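Local structure of beta-galactosidase (Marinomonas sp. ef1, 6Y2K) at residues Glu444-Leu449 with Asn585-Lys589. The protein hydrolyses terminal non-reducing beta-D-galactose residues from beta-galactosides as a cold-active GH42 glycosidase that assembles into a hexamer. Residues are numbered along the deposited sequence; the frame is centred on the assembly and turned at random.
Sequences EAMREL and NTLLK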
ATOM      1  N   GLU A 444      -5.775  27.085 -13.818  1.00 13.31           N
ATOM      2  CA  GLU A 444      -5.016  25.921 -14.290  1.00 13.60           C
ATOM      3  C   GLU A 444      -5.762  25.140 -15.373  1.00 13.57           C
ATOM      4  O   GLU A 444      -5.163  24.755 -16.377  1.00 13.00           O
ATOM      5  CB  GLU A 444      -4.672  24.988 -13.124  1.00 13.63           C
ATOM      6  CG  GLU A 444      -3.973  23.695 -13.515  1.00 13.74           C
ATOM      7  CD  GLU A 444      -3.654  22.815 -12.318  1.00 13.83           C
ATOM      8  OE1 GLU A 444      -2.523  22.293 -12.241  1.00 14.11           O
ATOM      9  OE2 GLU A 444      -4.542  22.642 -11.457  1.00 14.15           O
ATOM     10  N   ALA A 445      -7.056  24.910 -15.155  1.00 13.65           N
ATOM     11  CA  ALA A 445      -7.911  24.243 -16.145  1.00 14.02           C
ATOM     12  C   ALA A 445      -7.968  25.005 -17.483  1.00 14.24           C
ATOM     13  O   ALA A 445      -7.861  24.397 -18.552  1.00 14.10           O
ATOM     14  CB  ALA A 445      -9.312  24.043 -15.582  1.00 13.96           C
ATOM     15  N   MET A 446      -8.120  26.328 -17.415  1.00 14.78           N
ATOM     16  CA  MET A 446      -8.078  27.189 -18.615  1.00 15.11           C
ATOM     17  C   MET A 446      -6.756  27.033 -19.352  1.00 15.05           C
ATOM     18  O   MET A 446      -6.724  26.900 -20.588  1.00 14.80           O
ATOM     19  CB  MET A 446      -8.242  28.666 -18.249  1.00 15.52           C
ATOM     20  CG  MET A 446      -9.612  29.066 -17.724  1.00 15.79           C
ATOM     21  SD  MET A 446      -9.575  30.786 -17.175  1.00 16.38           S
ATOM     22  CE  MET A 446     -11.287  30.975 -16.727  1.00 16.51           C
ATOM     23  N   ARG A 447      -5.667  27.040 -18.585  1.00 14.64           N
ATOM     24  CA  ARG A 447      -4.321  26.945 -19.143  1.00 14.55           C
ATOM     25  C   ARG A 447      -4.005  25.576 -19.744  1.00 14.79           C
ATOM     26  O   ARG A 447      -3.312  25.496 -20.769  1.00 14.17           O
ATOM     27  CB  ARG A 447      -3.289  27.304 -18.080  1.00 14.41           C
ATOM     28  CG  ARG A 447      -3.324  28.776 -17.676  1.00 14.29           C
ATOM     29  CD  ARG A 447      -2.258  29.559 -18.417  1.00 14.16           C
ATOM     30  NE  ARG A 447      -0.928  29.179 -17.945  1.00 14.30           N
ATOM     31  CZ  ARG A 447       0.217  29.445 -18.565  1.00 14.47           C
ATOM     32  NH1 ARG A 447       0.236  30.109 -19.723  1.00 14.86           N
ATOM     33  NH2 ARG A 447       1.360  29.036 -18.022  1.00 14.40           N
ATOM     34  N   GLU A 448      -4.511  24.508 -19.117  1.00 14.83           N
ATOM     35  CA  GLU A 448      -4.398  23.145 -19.674  1.00 15.23           C
ATOM     36  C   GLU A 448      -5.178  22.979 -20.994  1.00 15.40           C
ATOM     37  O   GLU A 448      -4.918  22.046 -21.753  1.00 15.16           O
ATOM     38  CB  GLU A 448      -4.863  22.095 -18.653  1.00 15.47           C
ATOM     39  CG  GLU A 448      -3.882  21.892 -17.510  1.00 15.92           C
ATOM     40  CD  GLU A 448      -4.404  20.964 -16.409  1.00 16.45           C
ATOM     41  OE1 GLU A 448      -5.631  20.841 -16.245  1.00 17.44           O
ATOM     42  OE2 GLU A 448      -3.576  20.362 -15.691  1.00 17.02           O
ATOM     43  N   LEU A 449      -6.140  23.872 -21.235  1.00 15.55           N
ATOM     44  CA  LEU A 449      -6.878  23.950 -22.503  1.00 15.91           C
ATOM     45  C   LEU A 449      -6.257  24.914 -23.516  1.00 16.00           C
ATOM     46  O   LEU A 449      -6.853  25.175 -24.565  1.00 15.84           O
ATOM     47  CB  LEU A 449      -8.331  24.342 -22.232  1.00 16.00           C
ATOM     48  CG  LEU A 449      -9.166  23.309 -21.483  1.00 16.23           C
ATOM     49  CD1 LEU A 449     -10.528  23.895 -21.136  1.00 16.03           C
ATOM     50  CD2 LEU A 449      -9.327  22.028 -22.293  1.00 16.25           C
ATOM     51  N   ASN A 585     -10.769  18.875 -11.512  1.00 14.55           N
ATOM     52  CA  ASN A 585     -10.033  19.369 -12.688  1.00 14.92           C
ATOM     53  C   ASN A 585     -10.598  18.859 -14.031  1.00 14.78           C
ATOM     54  O   ASN A 585     -10.694  19.622 -15.001  1.00 14.76           O
ATOM     55  CB  ASN A 585      -8.539  19.012 -12.550  1.00 15.10           C
ATOM     56  CG  ASN A 585      -7.735  19.309 -13.806  1.00 15.01           C
ATOM     57  OD1 ASN A 585      -7.484  18.411 -14.614  1.00 15.81           O
ATOM     58  ND2 ASN A 585      -7.335  20.555 -13.979  1.00 14.72           N
ATOM     59  N   THR A 586     -10.955  17.579 -14.077  1.00 14.70           N
ATOM     60  CA  THR A 586     -11.543  16.973 -15.270  1.00 15.16           C
ATOM     61  C   THR A 586     -12.819  17.693 -15.689  1.00 14.98           C
ATOM     62  O   THR A 586     -12.968  18.074 -16.852  1.00 14.88           O
ATOM     63  CB  THR A 586     -11.812  15.463 -15.063  1.00 15.77           C
ATOM     64  OG1 THR A 586     -10.555  14.784 -14.989  1.00 16.62           O
ATOM     65  CG2 THR A 586     -12.624  14.862 -16.215  1.00 15.90           C
ATOM     66  N   LEU A 587     -13.724  17.877 -14.736  1.00 14.85           N
ATOM     67  CA  LEU A 587     -14.997  18.530 -14.997  1.00 15.03           C
ATOM     68  C   LEU A 587     -14.829  20.025 -15.281  1.00 15.08           C
ATOM     69  O   LEU A 587     -15.569  20.576 -16.086  1.00 15.70           O
ATOM     70  CB  LEU A 587     -15.955  18.304 -13.829  1.00 14.86           C
ATOM     71  CG  LEU A 587     -16.466  16.868 -13.676  1.00 14.95           C
ATOM     72  CD1 LEU A 587     -17.164  16.691 -12.348  1.00 15.10           C
ATOM     73  CD2 LEU A 587     -17.409  16.505 -14.813  1.00 15.29           C
ATOM     74  N   LEU A 588     -13.864  20.675 -14.630  1.00 15.13           N
ATOM     75  CA  LEU A 588     -13.534  22.072 -14.945  1.00 15.11           C
ATOM     76  C   LEU A 588     -13.162  22.213 -16.418  1.00 15.19           C
ATOM     77  O   LEU A 588     -13.674  23.100 -17.108  1.00 15.32           O
ATOM     78  CB  LEU A 588     -12.400  22.602 -14.062  1.00 15.06           C
ATOM     79  CG  LEU A 588     -12.754  23.007 -12.626  1.00 15.09           C
ATOM     80  CD1 LEU A 588     -11.480  23.293 -11.839  1.00 15.15           C
ATOM     81  CD2 LEU A 588     -13.686  24.207 -12.560  1.00 14.83           C
ATOM     82  N   LYS A 589     -12.288  21.330 -16.900  1.00 15.16           N
ATOM     83  CA  LYS A 589     -11.894  21.345 -18.309  1.00 15.53           C
ATOM     84  C   LYS A 589     -13.053  21.016 -19.251  1.00 15.35           C
ATOM     85  O   LYS A 589     -13.236  21.710 -20.260  1.00 15.49           O
ATOM     86  CB  LYS A 589     -10.694  20.441 -18.553  1.00 15.68           C
ATOM     87  CG  LYS A 589      -9.402  21.043 -18.020  1.00 16.19           C
ATOM     88  CD  LYS A 589      -8.188  20.188 -18.330  1.00 16.69           C
ATOM     89  CE  LYS A 589      -8.263  18.850 -17.618  1.00 17.00           C
ATOM     90  NZ  LYS A 589      -6.914  18.316 -17.303  1.00 17.76           N
TER
HETATM   91  O   HOH W   1      -7.357  22.642 -11.882  1.00 11.84           O
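Two helices of the trimerisation domain, 435-448 and 585-598, meet here: the axes of their short segments pass 9.2 Å apart and cross at -61°, and Ala-445 and Glu-448 face Asn-585, Leu-588 and Lys-589. At the centre the small Ala-445 lets the helices close in: its CB lies 3.7 Å from Leu-588 CB and 3.9 Å from Lys-589 CG. Leu-449 continues this apolar seam, its CG 4.1 Å from the methylene carbon Lys-589 CG. Glu-448 OE1 accepts two bonds from opposite faces of its carboxylate. Asn-585 ND2 donates to it at 2.8 Å on the syn side, nearly straight (166°) and in its own amide plane, whereas Lys-589 NZ forms a salt bridge from above the carboxylate, 3.0 Å from OE1. The lysine chain bends at chi3 (-65°), which turns NZ back one helical turn to bond Asn-585 OD1 as well. A water bridges Asn-585 ND2 to Glu-444 OE2, itself salt-bridged to Arg-441. A methionine in place of Lys-589 would probably leave Glu-448 without its cationic mate and the Asn-585 amide freer to turn. Both ends of that amide are engaged, which probably holds its orientation, and the two donors on OE1 probably offset much of the Glu-448 charge.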